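Long-range contacts in Serpin48 (Tenebrio molitor, PDB 3OZQ), which inhibits the protease SPE specifically, as a serpin of the innate immune system of the insect Tenebrio molitor: residues Phe182-Ser187 with Asp200-Asp205; Leu263-Leu268 with Pro347-Val352. One frame throughout, in Å; residues are numbered along the deposited sequence.

How the contacts relate
Contact 1 (Phe182-Ser187 with Asp200-Asp205) and contact 2 (Leu263-Leu268 with Pro347-Val352) lie in series along the chain, their centres about 12 Å apart and on the same side of the molecule. Together they give the strand order 185-190, 196-205, the first part of 260-278, 348-351, that of serpin beta-sheet C. The middle junction links them: Met202 N reaches Leu268 O at 2.9 Å, Leu204 O meets Val266 N at 2.8 Å, and the Tyr203 ring packs on Ala267. The last strand to join the sheet follows the unmodelled residues 337-345, where serpins carry the reactive centre loop, so this sheet probably holds the loop's C-terminal end.

Contact 1: residues Phe182-Ser187 with Asp200-Asp205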
ATOM      1  N   PHE A 182     -11.997 -16.692 -21.852  1.00 54.76           N
ATOM      2  CA  PHE A 182     -12.477 -16.810 -23.223  1.00 58.72           C
ATOM      3  C   PHE A 182     -13.125 -15.496 -23.637  1.00 57.63           C
ATOM      4  O   PHE A 182     -13.017 -15.066 -24.789  1.00 57.79           O
ATOM      5  CB  PHE A 182     -13.471 -17.968 -23.362  1.00 54.62           C
ATOM      6  CG  PHE A 182     -13.847 -18.619 -22.053  1.00 60.84           C
ATOM      7  CD1 PHE A 182     -12.883 -18.893 -21.081  1.00 58.66           C
ATOM      8  CD2 PHE A 182     -15.164 -18.960 -21.795  1.00 62.13           C
ATOM      9  CE1 PHE A 182     -13.232 -19.487 -19.883  1.00 59.36           C
ATOM     10  CE2 PHE A 182     -15.520 -19.557 -20.600  1.00 62.97           C
ATOM     11  CZ  PHE A 182     -14.551 -19.821 -19.641  1.00 68.45           C
ATOM     12  N   HIS A 183     -13.782 -14.850 -22.679  1.00 55.36           N
ATOM     13  CA  HIS A 183     -14.530 -13.631 -22.957  1.00 55.22           C
ATOM     14  C   HIS A 183     -13.685 -12.363 -22.833  1.00 49.87           C
ATOM     15  O   HIS A 183     -14.175 -11.250 -23.011  1.00 49.87           O
ATOM     16  CB  HIS A 183     -15.776 -13.570 -22.075  1.00 53.91           C
ATOM     17  CG  HIS A 183     -16.742 -14.682 -22.343  1.00 62.70           C
ATOM     18  ND1 HIS A 183     -17.588 -15.184 -21.377  1.00 61.66           N
ATOM     19  CD2 HIS A 183     -16.992 -15.391 -23.469  1.00 55.35           C
ATOM     20  CE1 HIS A 183     -18.318 -16.154 -21.898  1.00 63.70           C
ATOM     21  NE2 HIS A 183     -17.974 -16.301 -23.165  1.00 61.20           N
ATOM     22  N   THR A 184     -12.406 -12.540 -22.552  1.00 48.64           N
ATOM     23  CA  THR A 184     -11.493 -11.416 -22.504  1.00 50.27           C
ATOM     24  C   THR A 184     -11.134 -10.915 -23.905  1.00 53.25           C
ATOM     25  O   THR A 184     -10.705 -11.692 -24.766  1.00 54.05           O
ATOM     26  CB  THR A 184     -10.218 -11.787 -21.731  1.00 47.88           C
ATOM     27  OG1 THR A 184     -10.565 -12.024 -20.358  1.00 43.50           O
ATOM     28  CG2 THR A 184      -9.207 -10.690 -21.836  1.00 41.67           C
ATOM     29  N   ARG A 185     -11.307  -9.615 -24.125  1.00 44.74           N
ATOM     30  CA  ARG A 185     -11.080  -9.031 -25.440  1.00 47.00           C
ATOM     31  C   ARG A 185     -10.609  -7.587 -25.347  1.00 51.36           C
ATOM     32  O   ARG A 185     -10.745  -6.945 -24.301  1.00 47.73           O
ATOM     33  CB  ARG A 185     -12.362  -9.102 -26.275  1.00 47.40           C
ATOM     34  CG  ARG A 185     -13.574  -8.528 -25.571  1.00 44.00           C
ATOM     35  CD  ARG A 185     -14.812  -8.498 -26.476  1.00 49.06           C
ATOM     36  NE  ARG A 185     -15.441  -7.180 -26.415  1.00 48.65           N
ATOM     37  CZ  ARG A 185     -16.516  -6.889 -25.689  1.00 47.45           C
ATOM     38  NH1 ARG A 185     -17.125  -7.834 -24.981  1.00 47.97           N
ATOM     39  NH2 ARG A 185     -17.000  -5.654 -25.690  1.00 48.64           N
ATOM     40  N   LYS A 186     -10.044  -7.092 -26.446  1.00 47.13           N
ATOM     41  CA  LYS A 186      -9.640  -5.697 -26.578  1.00 49.16           C
ATOM     42  C   LYS A 186     -10.884  -4.824 -26.633  1.00 50.53           C
ATOM     43  O   LYS A 186     -11.769  -5.081 -27.438  1.00 48.87           O
ATOM     44  CB  LYS A 186      -8.863  -5.504 -27.885  1.00 46.35           C
ATOM     45  CG  LYS A 186      -7.545  -6.220 -27.960  1.00 53.51           C
ATOM     46  CD  LYS A 186      -6.544  -5.582 -27.007  1.00 52.76           C
ATOM     47  CE  LYS A 186      -5.116  -5.978 -27.326  1.00 54.18           C
ATOM     48  NZ  LYS A 186      -4.188  -5.397 -26.304  1.00 51.09           N
ATOM     49  N   SER A 187     -10.952  -3.786 -25.803  1.00 47.89           N
ATOM     50  CA  SER A 187     -12.104  -2.876 -25.823  1.00 49.16           C
ATOM     51  C   SER A 187     -11.706  -1.434 -25.513  1.00 50.89           C
ATOM     52  O   SER A 187     -10.630  -1.182 -24.966  1.00 48.31           O
ATOM     53  CB  SER A 187     -13.176  -3.325 -24.827  1.00 43.08           C
ATOM     54  OG  SER A 187     -13.521  -4.685 -25.006  1.00 46.15           O
ATOM     55  N   ASP A 200      -6.930  -4.970 -23.230  1.00 48.77           N
ATOM     56  CA  ASP A 200      -7.517  -6.228 -22.800  1.00 41.88           C
ATOM     57  C   ASP A 200      -8.500  -5.985 -21.663  1.00 46.74           C
ATOM     58  O   ASP A 200      -8.154  -5.369 -20.651  1.00 42.08           O
ATOM     59  CB  ASP A 200      -6.400  -7.170 -22.360  1.00 47.10           C
ATOM     60  CG  ASP A 200      -5.404  -7.442 -23.475  1.00 50.08           C
ATOM     61  OD1 ASP A 200      -5.859  -7.770 -24.592  1.00 53.05           O
ATOM     62  OD2 ASP A 200      -4.177  -7.303 -23.251  1.00 60.22           O
ATOM     63  N   THR A 201      -9.727  -6.468 -21.839  1.00 38.24           N
ATOM     64  CA  THR A 201     -10.787  -6.238 -20.880  1.00 39.29           C
ATOM     65  C   THR A 201     -11.492  -7.557 -20.568  1.00 41.48           C
ATOM     66  O   THR A 201     -11.749  -8.362 -21.462  1.00 43.24           O
ATOM     67  CB  THR A 201     -11.771  -5.173 -21.415  1.00 40.72           C
ATOM     68  OG1 THR A 201     -11.072  -3.930 -21.587  1.00 38.88           O
ATOM     69  CG2 THR A 201     -12.936  -4.970 -20.460  1.00 38.52           C
ATOM     70  N   MET A 202     -11.777  -7.777 -19.288  1.00 41.22           N
ATOM     71  CA  MET A 202     -12.382  -9.011 -18.807  1.00 41.18           C
ATOM     72  C   MET A 202     -13.853  -8.775 -18.496  1.00 39.04           C
ATOM     73  O   MET A 202     -14.233  -7.674 -18.111  1.00 37.67           O
ATOM     74  CB  MET A 202     -11.677  -9.493 -17.531  1.00 40.90           C
ATOM     75  CG  MET A 202     -10.166  -9.390 -17.543  1.00 40.81           C
ATOM     76  SD  MET A 202      -9.456 -10.007 -15.988  1.00 42.91           S
ATOM     77  CE  MET A 202     -10.110  -8.800 -14.840  1.00 39.88           C
ATOM     78  N   TYR A 203     -14.672  -9.815 -18.630  1.00 40.98           N
ATOM     79  CA  TYR A 203     -16.117  -9.663 -18.501  1.00 37.13           C
ATOM     80  C   TYR A 203     -16.754 -10.702 -17.587  1.00 40.22           C
ATOM     81  O   TYR A 203     -16.517 -11.898 -17.727  1.00 45.31           O
ATOM     82  CB  TYR A 203     -16.788  -9.677 -19.896  1.00 42.10           C
ATOM     83  CG  TYR A 203     -16.418  -8.479 -20.738  1.00 38.93           C
ATOM     84  CD1 TYR A 203     -17.234  -7.353 -20.771  1.00 39.02           C
ATOM     85  CD2 TYR A 203     -15.241  -8.463 -21.479  1.00 36.60           C
ATOM     86  CE1 TYR A 203     -16.897  -6.251 -21.524  1.00 34.87           C
ATOM     87  CE2 TYR A 203     -14.893  -7.363 -22.230  1.00 39.41           C
ATOM     88  CZ  TYR A 203     -15.725  -6.259 -22.246  1.00 37.76           C
ATOM     89  OH  TYR A 203     -15.367  -5.156 -22.976  1.00 39.39           O
ATOM     90  N   LEU A 204     -17.572 -10.232 -16.653  1.00 41.28           N
ATOM     91  CA  LEU A 204     -18.321 -11.112 -15.762  1.00 43.33           C
ATOM     92  C   LEU A 204     -19.753 -10.621 -15.646  1.00 46.19           C
ATOM     93  O   LEU A 204     -19.989  -9.490 -15.224  1.00 47.22           O
ATOM     94  CB  LEU A 204     -17.681 -11.143 -14.372  1.00 47.49           C
ATOM     95  CG  LEU A 204     -17.354 -12.490 -13.730  1.00 48.52           C
ATOM     96  CD1 LEU A 204     -16.850 -12.287 -12.285  1.00 44.57           C
ATOM     97  CD2 LEU A 204     -18.550 -13.413 -13.763  1.00 45.62           C
ATOM     98  N   ASP A 205     -20.706 -11.479 -16.006  1.00 46.19           N
ATOM     99  CA  ASP A 205     -22.115 -11.092 -16.062  1.00 49.59           C
ATOM    100  C   ASP A 205     -22.996 -11.705 -14.979  1.00 49.20           C
ATOM    101  O   ASP A 205     -22.684 -12.754 -14.413  1.00 50.54           O
ATOM    102  CB  ASP A 205     -22.717 -11.459 -17.421  1.00 51.30           C
ATOM    103  CG  ASP A 205     -21.998 -10.803 -18.576  1.00 51.82           C
ATOM    104  OD1 ASP A 205     -21.519  -9.659 -18.409  1.00 55.22           O
ATOM    105  OD2 ASP A 205     -21.918 -11.439 -19.649  1.00 56.93           O
TER
HETATM  106  O   HOH W   1     -18.231 -13.185 -19.906  1.00 56.06           O
HETATM  107  O   HOH W   2      -3.942  -4.501 -23.460  1.00 49.65           O
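With CG of Arg185 wedged between its own backbone N and carbonyl carbon (chi1 52°) and the chain bent at chi3, the guanidinium folds back over the Tyr203 ring; Tyr203 CG stands anti to the Tyr203 carbonyl carbon (chi1 -66°), which brings that ring up to segment 182-187. The two flat groups stack with planes 11° apart and centres 4.2 Å apart. Arg185 NH1 sits over the ring face, offset toward the rim, 3.5 Å from Tyr203 CZ. Tyr203 OH is gripped at the ring edge and near its plane, by a 2.8 Å hydrogen bond with Ser187 OG. Arg185 and Thr201 form an antiparallel hydrogen-bonded pair, Arg185 N to Thr201 O 3.0 Å and Thr201 N to Arg185 O 2.7 Å, within the hairpin of strands 185-190 and 196-205 at the edge of serpin sheet C. In the next pair, Lys186 runs alongside Asp200 and makes a weak salt bridge, Lys186 NZ to Asp200 OD1 3.4 Å; a water accepts from Lys186 NZ and Asp200 N and donates weakly to Asp200 OD2. Thr184 CA passes 3.2 Å from Thr201 O in a CA-H...O contact, while Thr184 OG1, beside Met202, is hydrogen-bonded to Glu323.

Contact 2: residues Leu263-Leu268 with Pro347-Val352; sequences LVNVAL and PKQFIV
Asn265 reaches across to Pro347 at the start of a parallel strand pairing, and each atom of its side chain has a neighbour. Asn265 CB lies 4.1 Å from Lys348 O. Asn265 CG, anti to the carbonyl carbon (chi1 -72°), comes within 3.9 Å of Pro347 CB, and the amide then meets the proline ring aslant, OD1 and ND2 each 3.8 Å from Pro347 CG. OD1 is engaged by the backbone N of Glu206, which helps set the amide's rotation. Along the backbones, five N-H...O bonds alternate in direction, from Lys348 N to Leu263 O through to Val352 N to Ala267 O, joining the first part of strand 260-278 and strand 348-351 as neighbours in serpin sheet C. On the face of Val264 and Phe350, Val264 CG2, anti to its backbone N, touches Phe350 CB at 3.9 Å, the phenyl ring leads on to Leu222 of strand 219-225, and Leu268 CD1 lies 4.0 Å from Val352 CG2. Ala267 CB meets Ile351 CG2 at 3.9 Å on the other face, that of Asn265. No charged pair spans the two segments, so their union, resting on peptide hydrogen bonds and hydrocarbon contacts, is probably little sensitive to pH.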
ATOM      1  N   LEU A 263     -27.457  -7.192  -8.558  1.00 48.89           N
ATOM      2  CA  LEU A 263     -27.134  -7.936  -9.760  1.00 44.22           C
ATOM      3  C   LEU A 263     -26.444  -7.005 -10.745  1.00 43.48           C
ATOM      4  O   LEU A 263     -26.958  -5.938 -11.070  1.00 44.84           O
ATOM      5  CB  LEU A 263     -28.412  -8.485 -10.385  1.00 47.76           C
ATOM      6  CG  LEU A 263     -28.166  -9.370 -11.594  1.00 48.89           C
ATOM      7  CD1 LEU A 263     -27.365 -10.595 -11.175  1.00 50.95           C
ATOM      8  CD2 LEU A 263     -29.502  -9.768 -12.222  1.00 52.90           C
ATOM      9  N   VAL A 264     -25.282  -7.403 -11.232  1.00 38.98           N
ATOM     10  CA  VAL A 264     -24.461  -6.468 -11.977  1.00 39.91           C
ATOM     11  C   VAL A 264     -23.646  -7.186 -13.024  1.00 38.95           C
ATOM     12  O   VAL A 264     -23.324  -8.362 -12.869  1.00 43.76           O
ATOM     13  CB  VAL A 264     -23.514  -5.679 -11.003  1.00 45.96           C
ATOM     14  CG1 VAL A 264     -22.665  -6.635 -10.190  1.00 39.69           C
ATOM     15  CG2 VAL A 264     -22.651  -4.684 -11.758  1.00 42.64           C
ATOM     16  N   ASN A 265     -23.335  -6.480 -14.105  1.00 42.15           N
ATOM     17  CA  ASN A 265     -22.359  -6.947 -15.073  1.00 42.30           C
ATOM     18  C   ASN A 265     -21.109  -6.099 -14.914  1.00 42.23           C
ATOM     19  O   ASN A 265     -21.199  -4.894 -14.706  1.00 42.97           O
ATOM     20  CB  ASN A 265     -22.883  -6.817 -16.505  1.00 43.78           C
ATOM     21  CG  ASN A 265     -23.967  -7.832 -16.834  1.00 50.40           C
ATOM     22  OD1 ASN A 265     -24.087  -8.873 -16.190  1.00 51.97           O
ATOM     23  ND2 ASN A 265     -24.758  -7.529 -17.850  1.00 48.91           N
ATOM     24  N   VAL A 266     -19.944  -6.719 -15.023  1.00 41.59           N
ATOM     25  CA  VAL A 266     -18.708  -5.985 -14.819  1.00 40.14           C
ATOM     26  C   VAL A 266     -17.761  -6.098 -15.999  1.00 37.99           C
ATOM     27  O   VAL A 266     -17.511  -7.187 -16.513  1.00 41.34           O
ATOM     28  CB  VAL A 266     -17.967  -6.455 -13.550  1.00 44.61           C
ATOM     29  CG1 VAL A 266     -18.936  -6.547 -12.370  1.00 44.15           C
ATOM     30  CG2 VAL A 266     -17.315  -7.791 -13.807  1.00 49.09           C
ATOM     31  N   ALA A 267     -17.226  -4.960 -16.414  1.00 35.98           N
ATOM     32  CA  ALA A 267     -16.183  -4.934 -17.430  1.00 36.14           C
ATOM     33  C   ALA A 267     -14.952  -4.295 -16.818  1.00 38.08           C
ATOM     34  O   ALA A 267     -14.928  -3.083 -16.595  1.00 36.52           O
ATOM     35  CB  ALA A 267     -16.628  -4.141 -18.648  1.00 36.22           C
ATOM     36  N   LEU A 268     -13.940  -5.114 -16.556  1.00 36.25           N
ATOM     37  CA  LEU A 268     -12.737  -4.650 -15.873  1.00 35.08           C
ATOM     38  C   LEU A 268     -11.536  -4.970 -16.716  1.00 35.19           C
ATOM     39  O   LEU A 268     -11.275  -6.132 -16.990  1.00 37.57           O
ATOM     40  CB  LEU A 268     -12.589  -5.359 -14.526  1.00 36.20           C
ATOM     41  CG  LEU A 268     -11.390  -4.921 -13.674  1.00 37.29           C
ATOM     42  CD1 LEU A 268     -11.673  -3.548 -13.097  1.00 32.54           C
ATOM     43  CD2 LEU A 268     -11.138  -5.940 -12.577  1.00 34.13           C
ATOM     44  N   PRO A 347     -29.351  -6.342 -15.506  1.00 56.37           N
ATOM     45  CA  PRO A 347     -28.350  -6.044 -14.462  1.00 52.66           C
ATOM     46  C   PRO A 347     -27.846  -4.599 -14.429  1.00 49.85           C
ATOM     47  O   PRO A 347     -27.771  -3.944 -15.469  1.00 51.70           O
ATOM     48  CB  PRO A 347     -27.178  -6.960 -14.834  1.00 50.80           C
ATOM     49  CG  PRO A 347     -27.786  -8.054 -15.630  1.00 54.48           C
ATOM     50  CD  PRO A 347     -28.890  -7.404 -16.413  1.00 55.05           C
ATOM     51  N   LYS A 348     -27.498  -4.118 -13.235  1.00 49.53           N
ATOM     52  CA  LYS A 348     -26.710  -2.901 -13.111  1.00 49.41           C
ATOM     53  C   LYS A 348     -25.457  -3.043 -13.979  1.00 48.23           C
ATOM     54  O   LYS A 348     -24.913  -4.141 -14.126  1.00 44.32           O
ATOM     55  CB  LYS A 348     -26.298  -2.667 -11.654  1.00 53.48           C
ATOM     56  CG  LYS A 348     -27.418  -2.225 -10.717  1.00 57.76           C
ATOM     57  CD  LYS A 348     -27.972  -0.867 -11.114  1.00 60.22           C
ATOM     58  CE  LYS A 348     -28.666  -0.182  -9.937  1.00 61.25           C
ATOM     59  NZ  LYS A 348     -29.680  -1.057  -9.289  1.00 63.81           N
ATOM     60  N   GLN A 349     -25.010  -1.932 -14.554  1.00 46.94           N
ATOM     61  CA  GLN A 349     -23.800  -1.917 -15.370  1.00 45.50           C
ATOM     62  C   GLN A 349     -22.605  -1.295 -14.627  1.00 46.33           C
ATOM     63  O   GLN A 349     -22.680  -0.172 -14.119  1.00 41.17           O
ATOM     64  CB  GLN A 349     -24.046  -1.142 -16.664  1.00 49.24           C
ATOM     65  CG  GLN A 349     -25.229  -1.659 -17.493  1.00 49.57           C
ATOM     66  CD  GLN A 349     -24.771  -2.295 -18.783  1.00 55.32           C
ATOM     67  OE1 GLN A 349     -24.459  -1.598 -19.755  1.00 57.02           O
ATOM     68  NE2 GLN A 349     -24.704  -3.624 -18.799  1.00 59.29           N
ATOM     69  N   PHE A 350     -21.502  -2.027 -14.565  1.00 41.42           N
ATOM     70  CA  PHE A 350     -20.269  -1.472 -14.008  1.00 35.66           C
ATOM     71  C   PHE A 350     -19.154  -1.675 -15.019  1.00 39.76           C
ATOM     72  O   PHE A 350     -18.410  -2.655 -14.969  1.00 37.97           O
ATOM     73  CB  PHE A 350     -19.924  -2.109 -12.668  1.00 37.03           C
ATOM     74  CG  PHE A 350     -18.899  -1.332 -11.868  1.00 37.93           C
ATOM     75  CD1 PHE A 350     -19.281  -0.268 -11.052  1.00 43.74           C
ATOM     76  CD2 PHE A 350     -17.564  -1.669 -11.925  1.00 34.56           C
ATOM     77  CE1 PHE A 350     -18.326   0.456 -10.308  1.00 39.29           C
ATOM     78  CE2 PHE A 350     -16.595  -0.957 -11.174  1.00 39.34           C
ATOM     79  CZ  PHE A 350     -16.984   0.107 -10.375  1.00 35.43           C
ATOM     80  N   ILE A 351     -19.073  -0.740 -15.957  1.00 38.79           N
ATOM     81  CA  ILE A 351     -18.123  -0.816 -17.054  1.00 38.04           C
ATOM     82  C   ILE A 351     -16.978   0.132 -16.775  1.00 37.98           C
ATOM     83  O   ILE A 351     -17.127   1.358 -16.841  1.00 38.22           O
ATOM     84  CB  ILE A 351     -18.812  -0.494 -18.417  1.00 39.21           C
ATOM     85  CG1 ILE A 351     -19.964  -1.476 -18.653  1.00 43.74           C
ATOM     86  CG2 ILE A 351     -17.804  -0.513 -19.580  1.00 36.33           C
ATOM     87  CD1 ILE A 351     -21.012  -0.973 -19.639  1.00 49.29           C
ATOM     88  N   VAL A 352     -15.834  -0.452 -16.428  1.00 35.94           N
ATOM     89  CA  VAL A 352     -14.663   0.319 -16.051  1.00 36.52           C
ATOM     90  C   VAL A 352     -13.849   0.642 -17.301  1.00 40.30           C
ATOM     91  O   VAL A 352     -12.943  -0.098 -17.678  1.00 39.43           O
ATOM     92  CB  VAL A 352     -13.811  -0.445 -15.014  1.00 35.16           C
ATOM     93  CG1 VAL A 352     -12.707   0.453 -14.471  1.00 31.98           C
ATOM     94  CG2 VAL A 352     -14.695  -0.980 -13.871  1.00 33.23           C
TER